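Local coordinates for regulatory Subunit of Protein Kinase A (cAMP-dependent) from Euglena gracilis (Euglena gracilis, PDB 6RSX), which binds cyclic AMP in two cyclic nucleotide-binding domains and, as in related regulatory subunits, probably controls the kinase's catalytic subunit, at residues A[72-76]-A[92-97]; A[192-198]-A[246-252]; A[211-215]-A[226-230]. One frame throughout, in Å; residues are numbered along the deposited sequence. Where two conformers were deposited one is given.

Contact 1. Residues A[72-76]-A[92-97]. With CMP (adenosine-3',5'-cyclic-monophosphate), chain B.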
# COMPACT_ATOMS: atom_id res chain seq x y z
N MET A 72 0.19 22.04 -3.92
CA MET A 72 1.51 22.29 -3.36
C MET A 72 2.52 22.28 -4.50
O MET A 72 2.30 21.65 -5.54
CB MET A 72 1.91 21.27 -2.31
CG MET A 72 1.97 19.79 -2.84
SD MET A 72 2.45 18.64 -1.52
CE MET A 72 1.06 18.79 -0.44
N LYS A 73 3.62 23.00 -4.30
CA LYS A 73 4.70 23.00 -5.27
C LYS A 73 5.93 22.34 -4.68
O LYS A 73 6.23 22.50 -3.49
CB LYS A 73 5.04 24.42 -5.73
CG LYS A 73 3.84 25.13 -6.27
CD LYS A 73 4.13 25.69 -7.64
CE LYS A 73 4.61 24.61 -8.62
NZ LYS A 73 4.99 25.25 -9.93
N GLN A 74 6.64 21.62 -5.53
CA GLN A 74 7.90 21.02 -5.14
C GLN A 74 8.77 22.10 -4.50
O GLN A 74 8.74 23.25 -4.93
CB GLN A 74 8.59 20.42 -6.36
CG GLN A 74 9.77 19.55 -5.99
CD GLN A 74 10.33 18.86 -7.23
OE1 GLN A 74 9.65 18.81 -8.24
NE2 GLN A 74 11.58 18.38 -7.16
N TYR A 75 9.55 21.69 -3.52
CA TYR A 75 10.40 22.58 -2.70
C TYR A 75 9.68 23.49 -1.70
O TYR A 75 10.36 24.15 -0.89
CB TYR A 75 11.30 23.45 -3.61
CG TYR A 75 11.99 22.71 -4.70
CD1 TYR A 75 12.97 21.72 -4.44
CD2 TYR A 75 11.69 22.99 -6.03
CE1 TYR A 75 13.59 21.02 -5.51
CE2 TYR A 75 12.31 22.31 -7.07
CZ TYR A 75 13.28 21.36 -6.80
OH TYR A 75 13.85 20.71 -7.87
N ASP A 76 8.34 23.57 -1.71
CA ASP A 76 7.64 24.34 -0.65
C ASP A 76 7.96 23.80 0.76
O ASP A 76 8.22 22.61 0.95
CB ASP A 76 6.12 24.26 -0.79
CG ASP A 76 5.53 25.11 -1.93
OD1 ASP A 76 6.25 25.97 -2.49
OD2 ASP A 76 4.29 24.90 -2.22
N LEU A 92 4.01 15.81 -10.17
CA LEU A 92 5.02 16.34 -11.09
C LEU A 92 6.33 16.53 -10.32
O LEU A 92 6.33 17.09 -9.22
CB LEU A 92 4.57 17.68 -11.69
CG LEU A 92 3.21 17.62 -12.38
CD1 LEU A 92 2.50 18.93 -12.34
CD2 LEU A 92 3.50 17.25 -13.80
N ILE A 93 7.44 16.09 -10.90
CA ILE A 93 8.73 16.21 -10.21
C ILE A 93 9.76 16.82 -11.16
O ILE A 93 9.98 16.30 -12.26
CB ILE A 93 9.21 14.87 -9.65
CG1 ILE A 93 8.17 14.32 -8.66
CG2 ILE A 93 10.62 15.05 -8.97
CD1 ILE A 93 8.50 12.88 -8.14
N GLN A 94 10.39 17.91 -10.72
CA GLN A 94 11.50 18.50 -11.45
C GLN A 94 12.80 17.87 -10.99
O GLN A 94 12.97 17.56 -9.80
CB GLN A 94 11.60 20.02 -11.14
CG GLN A 94 10.35 20.79 -11.48
CD GLN A 94 10.29 22.04 -10.67
OE1 GLN A 94 9.50 22.14 -9.73
NE2 GLN A 94 11.14 23.01 -11.01
N PRO A 95 13.78 17.76 -11.90
CA PRO A 95 15.09 17.26 -11.50
C PRO A 95 15.91 18.30 -10.77
O PRO A 95 16.87 17.95 -10.06
CB PRO A 95 15.76 16.91 -12.83
CG PRO A 95 15.07 17.78 -13.81
CD PRO A 95 13.65 17.91 -13.35
N ASN A 96 15.55 19.54 -10.91
CA ASN A 96 16.16 20.64 -10.16
C ASN A 96 15.30 21.88 -10.36
O ASN A 96 14.47 21.92 -11.28
CB ASN A 96 17.59 20.88 -10.62
CG ASN A 96 17.66 21.32 -12.06
OD1 ASN A 96 17.27 22.44 -12.41
ND2 ASN A 96 18.16 20.46 -12.92
N PRO A 97 15.52 22.93 -9.55
CA PRO A 97 14.58 24.06 -9.55
C PRO A 97 14.59 24.83 -10.85
O PRO A 97 13.62 25.53 -11.15
CB PRO A 97 15.06 24.94 -8.36
CG PRO A 97 15.79 23.95 -7.44
CD PRO A 97 16.47 22.99 -8.42
P CMP B . 5.82 15.66 0.18
O1P CMP B . 5.47 16.27 1.58
O2P CMP B . 7.19 15.56 -0.33
O5' CMP B . 5.07 16.53 -0.95
C5' CMP B . 4.84 16.00 -2.25
C4' CMP B . 4.19 14.66 -2.06
O4' CMP B . 3.98 13.92 -3.27
C3' CMP B . 5.03 13.70 -1.25
O3' CMP B . 5.13 14.10 0.10
C2' CMP B . 4.31 12.36 -1.48
O2' CMP B . 3.23 12.26 -0.56
C1' CMP B . 3.75 12.56 -2.91
N9 CMP B . 4.39 11.73 -3.93
C8 CMP B . 3.72 10.96 -4.86
N7 CMP B . 4.62 10.40 -5.65
C5 CMP B . 5.83 10.77 -5.20
C6 CMP B . 7.06 10.41 -5.68
N6 CMP B . 7.44 9.56 -6.78
N1 CMP B . 8.16 10.83 -5.11
C2 CMP B . 8.04 11.69 -4.05
N3 CMP B . 6.82 12.06 -3.54
C4 CMP B . 5.70 11.59 -4.15
O HOH W 1 7.54 20.22 -9.60
O HOH W 2 8.41 23.93 -7.90
O HOH W 3 15.11 18.59 -7.39
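Gln74 grips the backbone of Gln94 with both ends of its amide. Its OE1 accepts the N-H of Gln94 at 2.7 Å, on a lone pair in the carbonyl plane, and its NE2 donates to Gln94 O at 3.1 Å, the acceptor lying close to the amide plane. The pair of bonds fixes the rotation of the amide, and a glutamine suits the place because its amide carries both an acceptor and a donor at the end of a chain long enough to reach Gln94. With CG anti to the backbone N (chi1 -169°), the extended chain carries the amide across from the type II turn (Lys73 to Asp76), which is tied by Asp76 N to Lys73 O.

These two straight amide bonds are the tight part, although a water also approaches Gln74 OE1; the outer side is wetter. There the Tyr75 ring is sandwiched, with Pro97 CG over one face, a CH-pi contact at 4.1 Å from the centroid, and Gln74 CG over the other, 3.8 Å above the plane. One water touches Tyr75 OH at the ring edge, and another joins Gln74 O to Gln94 OE1, whereas Gln94 NE2 turns to Ala99 O. Deeper in, Met72 SD comes to 3.4 Å from O5' of the bound cyclic AMP, and Ile93 CD1 reaches the adenine. The contact thus clasps two loops at the rim of a cyclic nucleotide-binding beta barrel of the cupin clan.

Contact 2. Residues A[192-198]-A[246-252]. With CMP (adenosine-3',5'-cyclic-monophosphate), chain C.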
# COMPACT_ATOMS: atom_id res chain seq x y z
N LYS A 192 2.32 -26.51 9.88
CA LYS A 192 1.15 -27.14 9.26
C LYS A 192 -0.03 -26.19 9.07
O LYS A 192 -1.11 -26.63 8.66
CB LYS A 192 0.67 -28.37 10.05
CG LYS A 192 1.29 -29.68 9.58
CD LYS A 192 2.72 -29.84 10.06
CE LYS A 192 3.11 -31.31 10.13
NZ LYS A 192 4.36 -31.52 10.90
N GLU A 193 0.13 -24.91 9.37
CA GLU A 193 -0.96 -23.96 9.17
C GLU A 193 -1.12 -23.65 7.68
O GLU A 193 -0.14 -23.35 6.99
CB GLU A 193 -0.68 -22.69 9.97
CG GLU A 193 -1.77 -21.67 9.83
CD GLU A 193 -1.63 -20.50 10.82
OE1 GLU A 193 -0.62 -20.44 11.56
OE2 GLU A 193 -2.55 -19.66 10.86
N ILE A 194 -2.36 -23.74 7.19
CA ILE A 194 -2.69 -23.45 5.80
C ILE A 194 -2.81 -21.94 5.63
O ILE A 194 -3.46 -21.28 6.45
CB ILE A 194 -4.00 -24.14 5.41
CG1 ILE A 194 -3.82 -25.66 5.38
CG2 ILE A 194 -4.52 -23.63 4.07
CD1 ILE A 194 -5.11 -26.37 5.09
N VAL A 195 -2.20 -21.40 4.58
CA VAL A 195 -2.27 -19.96 4.30
C VAL A 195 -3.34 -19.65 3.27
O VAL A 195 -4.22 -18.84 3.54
CB VAL A 195 -0.89 -19.41 3.86
CG1 VAL A 195 -0.97 -17.84 3.67
CG2 VAL A 195 0.17 -19.76 4.91
N VAL A 196 -3.28 -20.30 2.10
CA VAL A 196 -4.34 -20.25 1.10
C VAL A 196 -4.69 -21.69 0.72
O VAL A 196 -3.82 -22.56 0.62
CB VAL A 196 -3.96 -19.45 -0.16
CG1 VAL A 196 -3.53 -18.02 0.23
CG2 VAL A 196 -2.86 -20.12 -0.94
N LYS A 197 -5.97 -21.92 0.48
CA LYS A 197 -6.52 -23.26 0.29
C LYS A 197 -6.93 -23.42 -1.16
O LYS A 197 -7.67 -22.59 -1.70
CB LYS A 197 -7.71 -23.49 1.22
CG LYS A 197 -8.50 -24.76 0.94
CD LYS A 197 -7.61 -25.99 1.11
CE LYS A 197 -8.28 -27.30 0.69
NZ LYS A 197 -7.27 -28.39 0.76
N GLU A 198 -6.46 -24.50 -1.81
CA GLU A 198 -6.87 -24.77 -3.17
C GLU A 198 -8.39 -24.69 -3.26
O GLU A 198 -9.10 -25.13 -2.35
CB GLU A 198 -6.39 -26.15 -3.67
CG GLU A 198 -6.74 -26.42 -5.14
CD GLU A 198 -6.26 -27.78 -5.68
OE1 GLU A 198 -5.66 -28.56 -4.91
OE2 GLU A 198 -6.48 -28.06 -6.88
N CYS A 246 -7.84 -20.14 -5.87
CA CYS A 246 -6.45 -20.59 -5.74
C CYS A 246 -6.29 -21.98 -6.35
O CYS A 246 -7.10 -22.87 -6.10
CB CYS A 246 -6.05 -20.63 -4.28
SG CYS A 246 -6.03 -18.97 -3.50
N VAL A 247 -5.23 -22.16 -7.15
CA VAL A 247 -5.01 -23.45 -7.82
C VAL A 247 -4.25 -24.42 -6.94
O VAL A 247 -4.00 -25.57 -7.36
CB VAL A 247 -4.28 -23.27 -9.17
CG1 VAL A 247 -5.03 -22.28 -10.05
CG2 VAL A 247 -2.81 -22.84 -8.96
N ALA A 248 -3.90 -24.03 -5.73
CA ALA A 248 -3.10 -24.86 -4.85
C ALA A 248 -3.27 -24.42 -3.41
O ALA A 248 -3.73 -23.32 -3.10
CB ALA A 248 -1.62 -24.83 -5.26
N THR A 249 -2.88 -25.31 -2.52
CA THR A 249 -2.85 -25.04 -1.10
C THR A 249 -1.42 -24.73 -0.69
O THR A 249 -0.49 -25.42 -1.10
CB THR A 249 -3.41 -26.24 -0.34
OG1 THR A 249 -4.75 -26.46 -0.80
CG2 THR A 249 -3.42 -26.00 1.16
N VAL A 250 -1.23 -23.63 0.03
CA VAL A 250 0.08 -23.28 0.55
C VAL A 250 0.02 -23.40 2.07
O VAL A 250 -0.84 -22.79 2.72
CB VAL A 250 0.50 -21.87 0.08
CG1 VAL A 250 1.92 -21.53 0.57
CG2 VAL A 250 0.40 -21.78 -1.44
N VAL A 251 0.95 -24.18 2.63
CA VAL A 251 0.90 -24.56 4.04
C VAL A 251 2.29 -24.38 4.66
O VAL A 251 3.31 -24.76 4.07
CB VAL A 251 0.38 -26.01 4.19
CG1 VAL A 251 1.33 -26.96 3.50
CG2 VAL A 251 0.19 -26.38 5.64
N SER A 252 2.33 -23.77 5.84
CA SER A 252 3.61 -23.52 6.48
C SER A 252 4.24 -24.84 6.92
O SER A 252 3.55 -25.77 7.35
CB SER A 252 3.43 -22.58 7.68
OG SER A 252 4.69 -22.14 8.18
P CMP C . -2.73 -18.94 -6.24
O1P CMP C . -3.48 -17.52 -5.92
O2P CMP C . -3.36 -19.79 -7.27
O5' CMP C . -2.76 -19.80 -4.90
C5' CMP C . -1.82 -20.87 -4.74
C4' CMP C . -0.47 -20.36 -5.18
O4' CMP C . 0.59 -21.34 -5.17
C3' CMP C . -0.37 -19.80 -6.57
O3' CMP C . -1.16 -18.64 -6.77
C2' CMP C . 1.13 -19.59 -6.70
O2' CMP C . 1.48 -18.35 -6.05
C1' CMP C . 1.69 -20.74 -5.83
N9 CMP C . 2.45 -21.75 -6.58
C8 CMP C . 3.71 -22.10 -6.30
N7 CMP C . 4.06 -23.03 -7.19
C5 CMP C . 3.00 -23.26 -7.98
C6 CMP C . 2.85 -24.13 -9.03
N6 CMP C . 3.77 -25.06 -9.62
N1 CMP C . 1.71 -24.17 -9.69
C2 CMP C . 0.69 -23.36 -9.31
N3 CMP C . 0.83 -22.48 -8.26
C4 CMP C . 2.00 -22.47 -7.61
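Thr249 holds OG1 anti to its own carbonyl carbon (chi1 -59°), which aims the hydroxyl oxygen at the N-H of Glu198, 2.8 Å away and nearly straight at 168°. The same torsion sends Thr249 CG2 to the other side, against Ile194 CG2, a double role that suits a threonine. Val196 sets CG2 between its backbone N and carbonyl carbon, where it lies alongside Val250 CG2 at 3.7 Å; beta-branched residues fill this extended, buried place well.

The backbones pair antiparallel around a classic beta bulge, Val195 and Val196 both facing Val250. Val195 N donates to Val250 O at 2.7 Å, and Val250 N to Val196 O at 2.9 Å. Farther along, Ser252 N is bound to Glu193 O.

At the other end Cys246 CB and SG lie beside O5' of the cyclic AMP, while Val250 CG2 is 3.8 Å from O4' and Ala248 CB nears C5'. The N-H of Val247 meets phosphate O2P at 3.0 Å, almost straight at 170°. Glu237, Ser239, Gly236 and Asn227 also bind the nucleotide. A backbone N-H on a phosphate oxygen and apolar side chains along the sugar are consistent with a pocket that recognises the cyclic phosphate partly through main-chain geometry.

Contact 3. Residues A[211-215]-A[226-230]. With CMP (adenosine-3',5'-cyclic-monophosphate), chain C.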
# COMPACT_ATOMS: atom_id res chain seq x y z
N GLY A 211 11.30 -18.86 6.85
CA GLY A 211 10.49 -20.05 6.92
C GLY A 211 10.38 -20.78 5.59
O GLY A 211 11.21 -20.64 4.69
N LYS A 212 9.32 -21.56 5.47
CA LYS A 212 9.21 -22.52 4.37
C LYS A 212 7.74 -22.84 4.19
O LYS A 212 7.01 -22.98 5.18
CB LYS A 212 10.01 -23.79 4.69
CG LYS A 212 9.92 -24.90 3.62
CD LYS A 212 10.35 -26.25 4.17
CE LYS A 212 11.63 -26.72 3.52
NZ LYS A 212 12.71 -25.72 3.73
N MET A 213 7.29 -22.91 2.93
CA MET A 213 5.93 -23.31 2.60
C MET A 213 5.92 -24.52 1.66
O MET A 213 6.68 -24.57 0.69
CB MET A 213 5.14 -22.20 1.89
CG MET A 213 4.98 -20.90 2.69
SD MET A 213 3.75 -21.07 3.97
CE MET A 213 4.06 -19.51 4.84
N LYS A 214 5.02 -25.45 1.91
CA LYS A 214 4.72 -26.47 0.90
C LYS A 214 3.57 -25.98 0.03
O LYS A 214 2.60 -25.42 0.55
CB LYS A 214 4.33 -27.79 1.57
CG LYS A 214 5.46 -28.52 2.25
CD LYS A 214 4.93 -29.88 2.72
CE LYS A 214 6.02 -30.77 3.31
NZ LYS A 214 5.45 -32.05 3.84
N VAL A 215 3.68 -26.22 -1.28
CA VAL A 215 2.61 -25.96 -2.25
C VAL A 215 2.05 -27.33 -2.64
O VAL A 215 2.75 -28.10 -3.30
CB VAL A 215 3.11 -25.23 -3.49
CG1 VAL A 215 1.96 -24.84 -4.40
CG2 VAL A 215 3.89 -23.92 -3.06
N ILE A 226 3.80 -29.93 -5.03
CA ILE A 226 4.29 -29.55 -6.35
C ILE A 226 5.38 -28.48 -6.29
O ILE A 226 6.01 -28.21 -7.32
CB ILE A 226 3.15 -29.05 -7.27
CG1 ILE A 226 2.39 -27.88 -6.62
CG2 ILE A 226 2.17 -30.17 -7.60
CD1 ILE A 226 1.44 -27.15 -7.59
N ASN A 227 5.60 -27.86 -5.14
CA ASN A 227 6.62 -26.83 -5.06
C ASN A 227 6.95 -26.61 -3.59
O ASN A 227 6.15 -26.94 -2.71
CB ASN A 227 6.15 -25.53 -5.74
CG ASN A 227 7.30 -24.59 -6.07
OD1 ASN A 227 8.46 -24.88 -5.76
ND2 ASN A 227 6.99 -23.48 -6.74
N ILE A 228 8.14 -26.07 -3.33
CA ILE A 228 8.55 -25.69 -1.98
C ILE A 228 9.06 -24.26 -2.04
O ILE A 228 9.88 -23.92 -2.91
CB ILE A 228 9.65 -26.62 -1.41
CG1 ILE A 228 9.14 -28.05 -1.19
CG2 ILE A 228 10.19 -26.06 -0.08
CD1 ILE A 228 8.21 -28.15 -0.02
N LEU A 229 8.56 -23.41 -1.15
CA LEU A 229 8.89 -21.99 -1.17
C LEU A 229 9.68 -21.62 0.07
O LEU A 229 9.49 -22.21 1.14
CB LEU A 229 7.60 -21.14 -1.23
CG LEU A 229 6.65 -21.40 -2.42
CD1 LEU A 229 5.41 -20.49 -2.33
CD2 LEU A 229 7.33 -21.23 -3.77
N GLY A 230 10.55 -20.61 -0.07
CA GLY A 230 11.33 -20.16 1.06
C GLY A 230 11.51 -18.65 1.04
O GLY A 230 10.80 -17.93 0.33
P CMP C . -2.73 -18.94 -6.24
O1P CMP C . -3.48 -17.52 -5.92
O2P CMP C . -3.36 -19.79 -7.27
O5' CMP C . -2.76 -19.80 -4.90
C5' CMP C . -1.82 -20.87 -4.74
C4' CMP C . -0.47 -20.36 -5.18
O4' CMP C . 0.59 -21.34 -5.17
C3' CMP C . -0.37 -19.80 -6.57
O3' CMP C . -1.16 -18.64 -6.77
C2' CMP C . 1.13 -19.59 -6.70
O2' CMP C . 1.48 -18.35 -6.05
C1' CMP C . 1.69 -20.74 -5.83
N9 CMP C . 2.45 -21.75 -6.58
C8 CMP C . 3.71 -22.10 -6.30
N7 CMP C . 4.06 -23.03 -7.19
C5 CMP C . 3.00 -23.26 -7.98
C6 CMP C . 2.85 -24.13 -9.03
N6 CMP C . 3.77 -25.06 -9.62
N1 CMP C . 1.71 -24.17 -9.69
C2 CMP C . 0.69 -23.36 -9.31
N3 CMP C . 0.83 -22.48 -8.26
C4 CMP C . 2.00 -22.47 -7.61
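The adenine side of the second cyclic AMP pocket is built on this beta hairpin of strands 213-219 and 222-229. Met213 and Leu229 form a hydrogen-bonded antiparallel pair, Leu229 N reaching Met213 O at 2.9 Å. Nearer the nucleotide Val215 N donates to Asn227 O, also 2.9 Å, and a classic beta bulge follows, Ile226 and Asn227 both facing Val215, whose O takes the N-H of Ile226 at 2.7 Å and a weak bond from Asn227 N.

Val215 places both methyls usefully, CG1 against Ile226 CG1 and the adenine C8, CG2 against Leu229 CG and that same C8. An alanine here is likely to open a gap beneath C8 and leave Ile226 and Leu229 without the branches they pack on. Asn227, with CG anti to the backbone N (chi1 -162°), swings ND2 to N7 of the base at 3.0 Å, nearly straight at 172°; its short amide supplies the donor that N7, an acceptor, needs. Ile226 CD1 reaches C6 at 3.6 Å. On the other face the aliphatic stem of Lys214 runs beside Ile228.

A donor at N7 amid aliphatic contacts implies that the hairpin reads the purine's imidazole edge while Val215 and Ile226 lie against the ring by van der Waals contact.

Contact 1 comes first along the chain, in the first cyclic nucleotide-binding domain; contacts 2 and 3 follow in the second. The centre of contact 1 lies about 46 Å from that of contact 2 and about 45 Å from that of contact 3, on the opposite side of the chain's centre. Contacts 2 and 3 have centres about 10 Å apart, and contact 3 is nested inside the loop that contact 2 closes. Strands 249-252 and 213-219 are neighbours in one antiparallel sheet, Val251 O meeting Lys214 N at 2.8 Å, probably as a hydrogen bond. The sheet and the loop leading into strand 249-252 together bring adenine and phosphate contacts to one nucleotide, while the other domain holds its own.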